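Local coordinates for cell surface protein (Putative S-layer protein) (Clostridioides difficile R20291, PDB 5NJL) that probably serves as a cell-wall-anchored surface protein of the S-layer, with an extended three-domain fold, and shows cell adhesion in vitro, at residues A[38-43]-A[80-85]; A[96-101]-A[155-160]; A[102-107]-A[135-140]; A[235-240]-A[262-267]; A[258-263]-A[274-279]. One frame throughout, in Å; residues are numbered along the deposited sequence. Where two conformers were deposited one is given.

Interaction 1 of 5, residues A[38-43]-A[80-85]. With SO4 (sulfate ion), chain C.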
# COMPACT_ATOMS: atom_id res chain seq x y z
N PRO A 38 13.59 -8.74 -6.07
CA PRO A 38 12.51 -7.90 -6.60
C PRO A 38 11.77 -7.06 -5.52
O PRO A 38 11.51 -7.54 -4.41
CB PRO A 38 11.56 -8.90 -7.27
CG PRO A 38 11.87 -10.23 -6.66
CD PRO A 38 13.32 -10.18 -6.28
N ILE A 39 11.44 -5.83 -5.88
CA ILE A 39 10.69 -4.91 -5.02
C ILE A 39 9.20 -5.27 -5.01
O ILE A 39 8.56 -5.11 -4.00
CB ILE A 39 10.90 -3.46 -5.46
CG1 ILE A 39 12.35 -3.05 -5.23
CG2 ILE A 39 9.97 -2.50 -4.74
CD1 ILE A 39 12.76 -1.86 -6.05
N TYR A 40 8.68 -5.78 -6.13
CA TYR A 40 7.26 -6.07 -6.30
C TYR A 40 6.93 -7.55 -6.27
O TYR A 40 7.75 -8.42 -6.67
CB TYR A 40 6.73 -5.40 -7.57
CG TYR A 40 6.80 -3.90 -7.49
CD1 TYR A 40 5.76 -3.16 -6.89
CD2 TYR A 40 7.92 -3.20 -7.94
CE1 TYR A 40 5.85 -1.78 -6.77
CE2 TYR A 40 8.02 -1.83 -7.82
CZ TYR A 40 6.96 -1.13 -7.24
OH TYR A 40 7.06 0.23 -7.12
N GLU A 41 5.75 -7.84 -5.71
CA GLU A 41 5.22 -9.17 -5.64
C GLU A 41 3.94 -9.16 -6.47
O GLU A 41 2.99 -8.43 -6.16
CB GLU A 41 4.90 -9.61 -4.20
CG GLU A 41 4.44 -11.05 -4.09
CD GLU A 41 4.27 -11.51 -2.65
OE1 GLU A 41 5.26 -11.63 -1.93
OE2 GLU A 41 3.13 -11.75 -2.23
N ILE A 42 3.94 -9.99 -7.51
CA ILE A 42 2.79 -10.07 -8.42
C ILE A 42 2.15 -11.41 -8.22
O ILE A 42 2.84 -12.45 -8.20
CB ILE A 42 3.22 -9.92 -9.90
CG1 ILE A 42 4.11 -8.71 -10.09
CG2 ILE A 42 1.99 -9.86 -10.81
CD1 ILE A 42 3.51 -7.38 -9.71
N LYS A 43 0.83 -11.41 -8.05
CA LYS A 43 0.10 -12.64 -7.92
C LYS A 43 -0.99 -12.67 -9.00
O LYS A 43 -1.49 -11.64 -9.42
CB LYS A 43 -0.53 -12.80 -6.54
CG LYS A 43 0.43 -12.91 -5.37
CD LYS A 43 -0.38 -13.20 -4.12
CE LYS A 43 0.46 -13.07 -2.87
NZ LYS A 43 -0.24 -13.70 -1.72
N LYS A 80 6.58 -4.67 -1.90
CA LYS A 80 7.10 -5.37 -0.74
C LYS A 80 7.75 -4.42 0.31
O LYS A 80 8.21 -4.89 1.35
CB LYS A 80 8.10 -6.45 -1.12
CG LYS A 80 7.52 -7.60 -1.94
CD LYS A 80 8.61 -8.51 -2.52
CE LYS A 80 9.20 -9.52 -1.55
NZ LYS A 80 8.14 -10.32 -0.90
N GLY A 81 7.79 -3.12 0.02
CA GLY A 81 8.27 -2.11 0.95
C GLY A 81 9.65 -1.67 0.53
O GLY A 81 10.59 -2.47 0.57
N HIS A 82 9.76 -0.42 0.09
CA HIS A 82 11.03 0.14 -0.31
C HIS A 82 11.14 1.62 0.00
O HIS A 82 10.13 2.31 0.19
CB HIS A 82 11.27 -0.11 -1.80
CG HIS A 82 10.36 0.63 -2.71
ND1 HIS A 82 9.03 0.30 -2.88
CD2 HIS A 82 10.58 1.69 -3.52
CE1 HIS A 82 8.48 1.14 -3.75
NE2 HIS A 82 9.40 1.99 -4.15
N ILE A 83 12.36 2.11 0.06
CA ILE A 83 12.62 3.54 0.27
C ILE A 83 13.99 3.83 -0.29
O ILE A 83 14.82 2.93 -0.36
CB ILE A 83 12.54 3.88 1.79
CG1 ILE A 83 12.14 5.34 2.02
CG2 ILE A 83 13.83 3.54 2.51
CD1 ILE A 83 11.86 5.66 3.49
N THR A 84 14.23 5.06 -0.68
CA THR A 84 15.57 5.50 -1.04
C THR A 84 16.35 5.98 0.19
O THR A 84 15.88 6.86 0.91
CB THR A 84 15.49 6.63 -2.09
OG1 THR A 84 14.83 6.11 -3.24
CG2 THR A 84 16.87 7.11 -2.48
N ASN A 85 17.51 5.39 0.46
CA ASN A 85 18.29 5.71 1.65
C ASN A 85 19.24 6.90 1.38
O ASN A 85 19.25 7.47 0.30
CB ASN A 85 18.99 4.47 2.22
CG ASN A 85 20.18 3.99 1.39
OD1 ASN A 85 20.60 4.62 0.41
ND2 ASN A 85 20.72 2.84 1.78
S SO4 C . 8.65 4.83 -6.20
O1 SO4 C . 9.75 3.86 -6.10
O2 SO4 C . 8.06 4.79 -7.56
O3 SO4 C . 9.17 6.20 -5.93
O4 SO4 C . 7.62 4.47 -5.18
O HOH W 1 7.46 -11.94 -3.14
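Lys-80 lays its aliphatic chain over the backbone carbonyls of Pro-38 and Ile-39, CB standing 3.2 Å from Ile-39 O and CD 3.6 Å from Pro-38 O. Bends at chi3 (79°) and chi4 (53°) then fold the chain back, so that NZ meets Glu-41 OE1 at 3.3 Å in a salt bridge whose direct hydrogen bond is weak. Water 1 bridges the same two atoms, donating to Glu-41 OE1 and accepting from Lys-80 NZ. The backbone adds a bond from Lys-80 N to Ile-39 O (2.9 Å). Further along, Ile-39 CG2 packs against His-82 ND1 at 3.5 Å, the two side chains crossing almost perpendicularly. The imidazole is fixed from both nitrogens: ND1 pairs with Asp-79 OD1 at the end of strand 72-79, and NE2 donates to O1 of a sulfate at 2.7 Å. This surface contact ties the start of strand 40-45 to the turn after its sheet neighbour. With Asp-79 at one nitrogen and sulfate at the other, His-82 is probably protonated.

Interaction 2 of 5, residues A[96-101]-A[155-160]. With SO4 (sulfate ion), chain L; SO4 (sulfate ion), chain U.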
# COMPACT_ATOMS: atom_id res chain seq x y z
N GLU A 96 11.94 3.37 11.34
CA GLU A 96 10.59 3.87 11.32
C GLU A 96 10.56 5.36 11.65
O GLU A 96 11.44 5.86 12.35
CB GLU A 96 9.70 3.04 12.28
CG GLU A 96 9.44 1.66 11.65
CD GLU A 96 8.48 0.74 12.39
OE1 GLU A 96 8.32 0.88 13.61
OE2 GLU A 96 7.96 -0.19 11.72
N LYS A 97 9.56 6.05 11.12
CA LYS A 97 9.39 7.47 11.32
C LYS A 97 8.27 7.81 12.31
O LYS A 97 7.33 7.03 12.49
CB LYS A 97 9.10 8.13 9.98
CG LYS A 97 10.22 7.98 8.95
CD LYS A 97 9.76 8.57 7.63
CE LYS A 97 10.93 8.85 6.69
NZ LYS A 97 10.41 9.16 5.34
N TYR A 98 8.36 8.98 12.93
CA TYR A 98 7.24 9.55 13.68
C TYR A 98 6.15 9.91 12.68
O TYR A 98 6.39 10.67 11.75
CB TYR A 98 7.68 10.78 14.49
CG TYR A 98 8.82 10.45 15.45
CD1 TYR A 98 8.58 9.74 16.61
CD2 TYR A 98 10.14 10.80 15.15
CE1 TYR A 98 9.60 9.42 17.48
CE2 TYR A 98 11.16 10.50 16.01
CZ TYR A 98 10.90 9.80 17.16
OH TYR A 98 11.89 9.44 17.99
N GLU A 99 4.95 9.36 12.84
CA GLU A 99 3.88 9.55 11.86
C GLU A 99 2.84 10.55 12.29
O GLU A 99 2.15 11.11 11.46
CB GLU A 99 3.22 8.20 11.54
CG GLU A 99 4.18 7.29 10.79
CD GLU A 99 3.61 5.94 10.39
OE1 GLU A 99 2.72 5.42 11.10
OE2 GLU A 99 4.07 5.40 9.37
N ASN A 100 2.76 10.83 13.59
CA ASN A 100 1.76 11.75 14.10
C ASN A 100 2.17 12.32 15.46
O ASN A 100 3.17 11.89 16.05
CB ASN A 100 0.41 11.00 14.22
CG ASN A 100 0.54 9.70 14.96
OD1 ASN A 100 1.12 9.65 16.04
ND2 ASN A 100 0.03 8.64 14.37
N SER A 101 1.38 13.26 15.94
CA SER A 101 1.60 13.91 17.23
C SER A 101 1.73 12.94 18.39
O SER A 101 2.61 13.13 19.25
CB SER A 101 0.49 14.94 17.50
OG SER A 101 0.54 15.97 16.50
N ILE A 155 17.98 19.55 20.43
CA ILE A 155 17.68 18.95 19.12
C ILE A 155 16.17 18.91 18.98
O ILE A 155 15.48 18.47 19.92
CB ILE A 155 18.22 17.50 19.06
CG1 ILE A 155 19.74 17.43 19.27
CG2 ILE A 155 17.83 16.79 17.76
CD1 ILE A 155 20.54 18.01 18.13
N GLU A 156 15.67 19.34 17.82
CA GLU A 156 14.23 19.33 17.51
C GLU A 156 13.92 18.20 16.52
O GLU A 156 14.59 18.05 15.48
CB GLU A 156 13.77 20.69 16.95
CG GLU A 156 12.33 20.72 16.42
CD GLU A 156 11.96 22.06 15.79
OE1 GLU A 156 12.01 23.07 16.52
OE2 GLU A 156 11.63 22.08 14.57
N ILE A 157 12.90 17.40 16.86
CA ILE A 157 12.49 16.22 16.09
C ILE A 157 11.01 16.44 15.75
O ILE A 157 10.21 16.82 16.62
CB ILE A 157 12.68 14.92 16.91
CG1 ILE A 157 14.13 14.73 17.39
CG2 ILE A 157 12.23 13.69 16.13
CD1 ILE A 157 15.14 14.47 16.30
N GLY A 158 10.65 16.21 14.49
CA GLY A 158 9.28 16.42 14.02
C GLY A 158 8.63 15.22 13.38
O GLY A 158 9.24 14.16 13.19
N ILE A 159 7.37 15.41 13.00
CA ILE A 159 6.63 14.39 12.27
C ILE A 159 7.37 14.17 10.97
O ILE A 159 7.82 15.12 10.31
CB ILE A 159 5.16 14.82 12.02
CG1 ILE A 159 4.40 14.91 13.35
CG2 ILE A 159 4.46 13.79 11.11
CD1 ILE A 159 3.06 15.59 13.27
N GLY A 160 7.58 12.91 10.63
CA GLY A 160 8.25 12.54 9.40
C GLY A 160 9.72 12.26 9.59
O GLY A 160 10.34 11.73 8.69
S SO4 L . -1.96 8.91 11.44
O1 SO4 L . -2.79 7.71 11.72
O2 SO4 L . -0.53 8.56 11.56
O3 SO4 L . -2.32 10.00 12.38
O4 SO4 L . -2.22 9.36 10.05
S SO4 U . -2.15 13.74 13.95
O1 SO4 U . -2.48 12.38 14.44
O2 SO4 U . -2.62 13.84 12.55
O3 SO4 U . -2.86 14.72 14.81
O4 SO4 U . -0.67 14.03 13.97
O HOH W 2 9.10 11.75 6.14
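With chi1 of -57° Tyr-98 sets its CG anti to the carbonyl carbon, and with chi1 of -66° Ile-159 turns CG2 anti to its own backbone N; the ring thereby reaches Ile-157 while Ile-159 fits into the bend of segment 96-101. The motif is a helix N-terminus, with Asn-100 as N-cap of helix 101-115, packed against the end of strand 152-158, the outer strand of a three-stranded antiparallel sheet. Tyr-98 CE2 touches Ile-157 CG2 at 3.4 Å, the methyl approaching the ring at a slant. Beyond the ring, the phenol OH is bound by Glu-107 OE1 and the backbone N of Ile-164, which fixes the buried polar end. The backbones are joined where Gly-160 N donates to Tyr-98 O (2.8 Å). Ile-159 lies along the turn into the helix, CG2 3.6 Å from Glu-99 O and CD1 3.9 Å from Ser-101 N. Lys-97 stretches its methylenes past Gly-160 O, and water 2 bridges that oxygen to Lys-97 NZ. Asn-100 OD1 caps Asp-103 N, while ND2 of Asn-100 donates to O2 of a sulfate. A second sulfate sits at the start of the helix, an anion position that the helix dipole would be expected to support: Ser-101 N donates to its O4 at 2.9 Å.

Interaction 3 of 5, residues A[102-107]-A[135-140]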
# COMPACT_ATOMS: atom_id res chain seq x y z
N ALA A 102 0.93 11.88 18.39
CA ALA A 102 0.98 10.85 19.45
C ALA A 102 2.31 10.09 19.52
O ALA A 102 2.76 9.72 20.61
CB ALA A 102 -0.18 9.86 19.31
N ASP A 103 2.92 9.83 18.37
CA ASP A 103 4.24 9.22 18.33
C ASP A 103 5.32 10.12 18.98
O ASP A 103 6.20 9.62 19.68
CB ASP A 103 4.67 8.96 16.87
CG ASP A 103 3.90 7.82 16.20
OD1 ASP A 103 3.27 7.00 16.90
OD2 ASP A 103 3.98 7.74 14.95
N LEU A 104 5.26 11.42 18.73
CA LEU A 104 6.21 12.36 19.34
C LEU A 104 6.00 12.43 20.86
O LEU A 104 6.95 12.39 21.63
CB LEU A 104 6.10 13.74 18.74
CG LEU A 104 6.42 13.83 17.26
CD1 LEU A 104 6.04 15.20 16.75
CD2 LEU A 104 7.87 13.55 16.96
N SER A 105 4.74 12.50 21.27
CA SER A 105 4.38 12.52 22.66
C SER A 105 4.82 11.27 23.40
O SER A 105 5.38 11.37 24.49
CB SER A 105 2.86 12.70 22.78
OG SER A 105 2.54 12.88 24.12
N ALA A 106 4.59 10.09 22.80
CA ALA A 106 5.08 8.82 23.36
C ALA A 106 6.59 8.76 23.52
O ALA A 106 7.10 8.24 24.51
CB ALA A 106 4.63 7.63 22.50
N GLU A 107 7.31 9.29 22.54
CA GLU A 107 8.76 9.29 22.61
C GLU A 107 9.28 10.16 23.77
O GLU A 107 10.20 9.76 24.47
CB GLU A 107 9.35 9.80 21.29
CG GLU A 107 10.85 9.64 21.17
CD GLU A 107 11.29 8.19 21.05
OE1 GLU A 107 11.37 7.67 19.92
OE2 GLU A 107 11.59 7.60 22.09
N ALA A 135 1.97 22.69 20.95
CA ALA A 135 1.67 23.81 20.08
C ALA A 135 2.43 23.74 18.76
O ALA A 135 1.83 23.90 17.70
CB ALA A 135 1.98 25.12 20.78
N LYS A 136 3.75 23.56 18.84
CA LYS A 136 4.64 23.49 17.66
C LYS A 136 4.63 22.12 16.98
O LYS A 136 5.11 21.99 15.87
CB LYS A 136 6.09 23.77 18.04
CG LYS A 136 6.37 25.17 18.55
CD LYS A 136 7.81 25.28 19.07
CE LYS A 136 8.85 25.02 17.99
NZ LYS A 136 10.23 25.35 18.45
N ASP A 137 4.14 21.11 17.70
CA ASP A 137 4.13 19.74 17.24
C ASP A 137 5.56 19.19 17.00
O ASP A 137 5.86 18.61 15.96
CB ASP A 137 3.28 19.65 15.98
CG ASP A 137 2.64 18.33 15.81
OD1 ASP A 137 2.59 17.53 16.77
OD2 ASP A 137 2.17 18.11 14.69
N LYS A 138 6.42 19.36 18.01
CA LYS A 138 7.81 18.91 17.97
C LYS A 138 8.22 18.19 19.25
O LYS A 138 7.74 18.52 20.34
CB LYS A 138 8.73 20.12 17.77
CG LYS A 138 8.50 20.90 16.48
CD LYS A 138 8.75 20.08 15.23
CE LYS A 138 8.44 20.90 13.97
NZ LYS A 138 8.52 20.08 12.73
N LEU A 139 9.12 17.22 19.10
CA LEU A 139 9.82 16.61 20.24
C LEU A 139 11.13 17.40 20.39
O LEU A 139 11.88 17.54 19.42
CB LEU A 139 10.11 15.15 19.94
CG LEU A 139 11.06 14.37 20.82
CD1 LEU A 139 10.51 14.25 22.22
CD2 LEU A 139 11.33 13.00 20.25
N VAL A 140 11.38 17.94 21.57
CA VAL A 140 12.57 18.75 21.83
C VAL A 140 13.39 18.02 22.88
O VAL A 140 12.96 17.83 24.03
CB VAL A 140 12.17 20.15 22.30
CG1 VAL A 140 13.38 21.03 22.55
CG2 VAL A 140 11.20 20.79 21.30
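Leu-104 and Leu-139 point toward each other from helix and strand and meet at a slant, Leu-104 CD2 lying 4.1 Å from Leu-139 CB. The other methyl of Leu-104, CD1, reaches back to Asp-137 O, just before strand 138-145, at 3.5 Å. One turn on, Glu-107 offers its methylenes rather than its acid: CG is 3.5 Å from Leu-139 CD2, and a bend at chi2 (69°) leads the carboxylate away from the strand, OE1 having the Tyr-98 hydroxyl as its partner. Helix 101-115 runs nearly parallel to strand 138-145, the axes of the short segments 16° apart and 8.0 Å at closest approach, and covers one face of the three-stranded sheet. At the strand's start, Asp-137 and Lys-138 both face Asp-133 in a G1 beta bulge, and Asp-137 OD1 receives hydrogen bonds from Tyr-132 OH and Ser-101 OG. No hydrogen bond crosses between the two segments; helix and strand adhere through aliphatic carbon, while the acids at either end of the contact are engaged by hydroxyl groups outside it.

Interaction 4 of 5, residues A[235-240]-A[262-267]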
# COMPACT_ATOMS: atom_id res chain seq x y z
N ASN A 235 -35.05 -8.39 -23.62
CA ASN A 235 -35.29 -9.67 -24.31
C ASN A 235 -34.10 -10.19 -25.10
O ASN A 235 -33.87 -11.39 -25.15
CB ASN A 235 -36.55 -9.60 -25.19
CG ASN A 235 -37.81 -9.69 -24.37
OD1 ASN A 235 -37.97 -10.63 -23.59
ND2 ASN A 235 -38.69 -8.70 -24.48
N MET A 236 -33.34 -9.28 -25.71
CA MET A 236 -32.10 -9.66 -26.41
C MET A 236 -31.08 -10.28 -25.43
O MET A 236 -30.47 -11.33 -25.68
CB MET A 236 -31.55 -8.42 -27.11
CG MET A 236 -30.31 -8.61 -27.97
SD MET A 236 -29.97 -7.07 -28.87
CE MET A 236 -29.56 -5.90 -27.56
N VAL A 237 -30.96 -9.65 -24.27
CA VAL A 237 -30.06 -10.12 -23.20
C VAL A 237 -30.54 -11.48 -22.72
O VAL A 237 -29.78 -12.45 -22.71
CB VAL A 237 -29.98 -9.12 -22.03
CG1 VAL A 237 -29.13 -9.68 -20.88
CG2 VAL A 237 -29.41 -7.79 -22.49
N ALA A 238 -31.82 -11.57 -22.39
CA ALA A 238 -32.39 -12.85 -21.95
C ALA A 238 -32.23 -13.96 -22.98
O ALA A 238 -32.09 -15.11 -22.61
CB ALA A 238 -33.86 -12.68 -21.57
N ASN A 239 -32.22 -13.61 -24.27
CA ASN A 239 -32.00 -14.59 -25.35
C ASN A 239 -30.52 -14.87 -25.66
O ASN A 239 -30.21 -15.67 -26.55
CB ASN A 239 -32.75 -14.15 -26.63
CG ASN A 239 -34.26 -14.25 -26.49
OD1 ASN A 239 -34.77 -15.21 -25.93
ND2 ASN A 239 -34.98 -13.26 -27.02
N GLY A 240 -29.59 -14.23 -24.94
CA GLY A 240 -28.19 -14.61 -25.06
C GLY A 240 -27.99 -16.04 -24.63
O GLY A 240 -28.79 -16.57 -23.86
N ILE A 262 -24.38 -9.96 -15.93
CA ILE A 262 -24.84 -11.04 -16.78
C ILE A 262 -23.76 -11.23 -17.81
O ILE A 262 -23.44 -10.29 -18.55
CB ILE A 262 -26.15 -10.71 -17.55
CG1 ILE A 262 -27.14 -9.96 -16.66
CG2 ILE A 262 -26.77 -11.99 -18.13
CD1 ILE A 262 -28.08 -9.06 -17.44
N LYS A 263 -23.17 -12.41 -17.83
CA LYS A 263 -22.27 -12.81 -18.91
C LYS A 263 -23.13 -13.60 -19.87
O LYS A 263 -23.92 -14.46 -19.45
CB LYS A 263 -21.12 -13.67 -18.40
CG LYS A 263 -20.18 -12.92 -17.47
CD LYS A 263 -18.98 -13.77 -17.01
CE LYS A 263 -17.94 -12.88 -16.33
NZ LYS A 263 -16.59 -13.50 -16.11
N TYR A 264 -22.99 -13.32 -21.16
CA TYR A 264 -23.68 -14.10 -22.18
C TYR A 264 -22.97 -13.99 -23.52
O TYR A 264 -22.14 -13.09 -23.74
CB TYR A 264 -25.15 -13.67 -22.30
CG TYR A 264 -25.37 -12.29 -22.89
CD1 TYR A 264 -25.31 -11.16 -22.09
CD2 TYR A 264 -25.65 -12.12 -24.25
CE1 TYR A 264 -25.54 -9.90 -22.62
CE2 TYR A 264 -25.88 -10.86 -24.79
CZ TYR A 264 -25.81 -9.76 -23.97
OH TYR A 264 -26.03 -8.50 -24.46
N THR A 265 -23.33 -14.90 -24.42
CA THR A 265 -22.86 -14.87 -25.80
C THR A 265 -23.98 -14.26 -26.66
O THR A 265 -25.14 -14.75 -26.62
CB THR A 265 -22.48 -16.27 -26.22
OG1 THR A 265 -21.44 -16.73 -25.35
CG2 THR A 265 -21.97 -16.32 -27.65
N ASP A 266 -23.66 -13.20 -27.40
CA ASP A 266 -24.69 -12.46 -28.14
C ASP A 266 -25.02 -13.17 -29.44
O ASP A 266 -24.49 -14.25 -29.73
CB ASP A 266 -24.36 -10.96 -28.28
CG ASP A 266 -23.30 -10.64 -29.36
OD1 ASP A 266 -22.90 -11.52 -30.18
OD2 ASP A 266 -22.87 -9.46 -29.38
N ALA A 267 -25.93 -12.59 -30.20
CA ALA A 267 -26.40 -13.20 -31.46
C ALA A 267 -25.25 -13.52 -32.43
O ALA A 267 -25.32 -14.53 -33.12
CB ALA A 267 -27.43 -12.28 -32.13
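Val-237 starts from a CA that lies over one face of the Tyr-264 ring, and from CB its two methyls part company. CG1, held anti to the backbone N (chi1 175°), reaches Ile-262 CD1 at 3.6 Å and also lies 4.0 Å from Tyr-264 CE1. CG2 goes toward the phenol end of the ring, where Tyr-264 OH is 4.0 Å away. The valine thus fills the angle between two side chains that stand on the same face of strand 258-265, and it crosses each of them at about a right angle. Across the ring from CE1, Tyr-264 CD2 meets Gly-240 CA at 3.6 Å, and the same CA comes to 3.4 Å from Thr-265 O. Gly-240 follows the end of helix 232-238, where its N still bonds to Val-237 O (2.9 Å), and the absence of a side chain lets the backbone settle against the tyrosine. This contact seats that short helix on the mixed four-stranded sheet of the domain at the C-terminal end of the chain. Leu-291 of helix 281-291 also touches Val-237 and Ile-262, while Leu-274 of the neighbouring strand touches Val-237. With no hydrogen bond passing between the segments, cohesion here comes from buried apolar surface and the close fit of a glycine to an aromatic ring.

Interaction 5 of 5, residues A[258-263]-A[274-279]. With SO4 (sulfate ion), chain T.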
# COMPACT_ATOMS: atom_id res chain seq x y z
N TYR A 258 -25.89 -0.39 -6.14
CA TYR A 258 -25.72 -1.84 -6.06
C TYR A 258 -25.53 -2.34 -7.51
O TYR A 258 -25.73 -1.55 -8.44
CB TYR A 258 -26.96 -2.48 -5.43
CG TYR A 258 -27.24 -2.03 -4.01
CD1 TYR A 258 -27.83 -0.78 -3.74
CD2 TYR A 258 -26.92 -2.85 -2.92
CE1 TYR A 258 -28.08 -0.37 -2.43
CE2 TYR A 258 -27.16 -2.45 -1.61
CZ TYR A 258 -27.75 -1.21 -1.37
OH TYR A 258 -27.99 -0.83 -0.07
N LYS A 259 -25.12 -3.60 -7.71
CA LYS A 259 -25.03 -4.19 -9.06
C LYS A 259 -24.99 -5.71 -9.14
O LYS A 259 -24.67 -6.39 -8.16
CB LYS A 259 -23.88 -3.60 -9.90
CG LYS A 259 -22.51 -3.49 -9.25
CD LYS A 259 -21.73 -2.36 -9.92
CE LYS A 259 -20.36 -2.12 -9.30
NZ LYS A 259 -19.30 -2.95 -9.93
N PHE A 260 -25.39 -6.23 -10.31
CA PHE A 260 -25.14 -7.62 -10.71
C PHE A 260 -24.64 -7.66 -12.16
O PHE A 260 -24.69 -6.65 -12.88
CB PHE A 260 -26.36 -8.52 -10.48
CG PHE A 260 -27.47 -8.36 -11.50
CD1 PHE A 260 -28.38 -7.30 -11.41
CD2 PHE A 260 -27.64 -9.29 -12.52
CE1 PHE A 260 -29.42 -7.15 -12.33
CE2 PHE A 260 -28.67 -9.14 -13.45
CZ PHE A 260 -29.56 -8.07 -13.36
N THR A 261 -24.12 -8.81 -12.57
CA THR A 261 -23.55 -8.96 -13.90
C THR A 261 -24.24 -10.10 -14.61
O THR A 261 -24.66 -11.07 -13.98
CB THR A 261 -22.03 -9.24 -13.87
OG1 THR A 261 -21.78 -10.42 -13.10
CG2 THR A 261 -21.28 -8.07 -13.27
N ILE A 262 -24.38 -9.96 -15.93
CA ILE A 262 -24.84 -11.04 -16.78
C ILE A 262 -23.76 -11.23 -17.81
O ILE A 262 -23.44 -10.29 -18.55
CB ILE A 262 -26.15 -10.71 -17.55
CG1 ILE A 262 -27.14 -9.96 -16.66
CG2 ILE A 262 -26.77 -11.99 -18.13
CD1 ILE A 262 -28.08 -9.06 -17.44
N LYS A 263 -23.17 -12.41 -17.83
CA LYS A 263 -22.27 -12.81 -18.91
C LYS A 263 -23.13 -13.60 -19.87
O LYS A 263 -23.92 -14.46 -19.45
CB LYS A 263 -21.12 -13.67 -18.40
CG LYS A 263 -20.18 -12.92 -17.47
CD LYS A 263 -18.98 -13.77 -17.01
CE LYS A 263 -17.94 -12.88 -16.33
NZ LYS A 263 -16.59 -13.50 -16.11
N LEU A 274 -22.45 -7.68 -19.09
CA LEU A 274 -23.28 -6.53 -18.88
C LEU A 274 -23.40 -6.35 -17.37
O LEU A 274 -23.83 -7.26 -16.67
CB LEU A 274 -24.65 -6.81 -19.50
CG LEU A 274 -25.62 -5.65 -19.64
CD1 LEU A 274 -24.95 -4.41 -20.21
CD2 LEU A 274 -26.79 -6.11 -20.51
N THR A 275 -22.99 -5.18 -16.90
CA THR A 275 -23.19 -4.80 -15.51
C THR A 275 -24.52 -4.04 -15.40
O THR A 275 -24.76 -3.08 -16.12
CB THR A 275 -22.01 -3.95 -15.01
OG1 THR A 275 -20.80 -4.71 -15.16
CG2 THR A 275 -22.17 -3.57 -13.56
N VAL A 276 -25.39 -4.51 -14.52
CA VAL A 276 -26.68 -3.86 -14.26
C VAL A 276 -26.65 -3.23 -12.85
O VAL A 276 -26.68 -3.96 -11.85
CB VAL A 276 -27.84 -4.85 -14.38
CG1 VAL A 276 -29.18 -4.12 -14.20
CG2 VAL A 276 -27.78 -5.60 -15.71
N GLU A 277 -26.60 -1.90 -12.80
CA GLU A 277 -26.45 -1.17 -11.53
C GLU A 277 -27.55 -0.15 -11.27
O GLU A 277 -28.06 0.49 -12.20
CB GLU A 277 -25.07 -0.51 -11.45
CG GLU A 277 -24.88 0.77 -12.26
CD GLU A 277 -23.44 1.25 -12.25
OE1 GLU A 277 -23.15 2.25 -12.94
OE2 GLU A 277 -22.59 0.63 -11.57
N SER A 278 -27.88 -0.01 -9.98
CA SER A 278 -28.97 0.84 -9.50
C SER A 278 -28.81 1.21 -8.02
O SER A 278 -28.51 0.34 -7.18
CB SER A 278 -30.30 0.09 -9.67
OG SER A 278 -31.40 0.94 -9.43
N THR A 279 -29.03 2.49 -7.70
CA THR A 279 -29.18 2.93 -6.30
C THR A 279 -30.39 2.23 -5.64
O THR A 279 -30.30 1.77 -4.50
CB THR A 279 -29.33 4.46 -6.19
OG1 THR A 279 -30.35 4.92 -7.09
CG2 THR A 279 -28.02 5.17 -6.53
S SO4 T . -33.86 5.34 -5.48
O1 SO4 T . -35.13 4.59 -5.66
O2 SO4 T . -32.76 4.39 -5.26
O3 SO4 T . -33.58 6.16 -6.68
O4 SO4 T . -33.97 6.23 -4.30
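Strands 258-265 and 271-278 form an antiparallel beta hairpin, their segment axes 4.7 Å apart at an angle of 159°, with three hydrogen-bonded pairs, Tyr-258 with Ser-278, Phe-260 with Val-276 and Ile-262 with Leu-274. The straightest of these bonds runs from Leu-274 N to Ile-262 O (2.8 Å, 177°). On the face carrying Phe-260, the benzyl group lies alongside Val-276: CE1 touches Val-276 CB at 3.5 Å, and Val-276 CG2 sits over the ring in a CH-pi contact, 4.3 Å from the centroid. With chi1 of 76° the phenyl is set between its own backbone N and carbonyl carbon, and this leans it toward the valine. Val-276 CG2 also meets Ile-262 CD1 at 3.9 Å. Helix 281-291 covers this face, its Leu-284 and Lys-288 touching Phe-260. Tyr-258 turns its ring edge to the backbone, CD1 3.6 Å from Thr-279 O. On the other face Lys-259 and Glu-277 lie side by side, Lys-259 CD 3.5 Å from Glu-277 OE2, but Lys-259 NZ swings away to 5.1 Å from Glu-277 OE2 and makes no salt bridge with it. The hairpin is therefore two-sided, a largely aromatic and aliphatic face packed under helix 281-291 and a polar face where the opposite charges of Lys-259 and Glu-277 interact at most through longer-range attraction.

The five contacts are spread along an elongated chain. Interactions 2 and 3 form one unit, centres 7 Å apart on adjacent strands of one sheet, and two hydrogen bonds join them, Ser-101 OG to Asp-137 OD1 (2.6 Å) and Tyr-98 OH to Glu-107 OE1 (2.7 Å). Interactions 4 and 5 form another, sharing Ile-262 and Lys-263, with Val-237 CG2 3.7 Å from Leu-274 CD2. The centres of interactions 3 and 4 lie 62 Å apart, on opposite sides of the chain's centre. Interaction 1 sits between, touching interaction 2 where Ile-83 CD1 is 4.2 Å from Lys-97 NZ. Sulfates, probably from the crystallisation liquor, bind at interactions 1, 2 and 5.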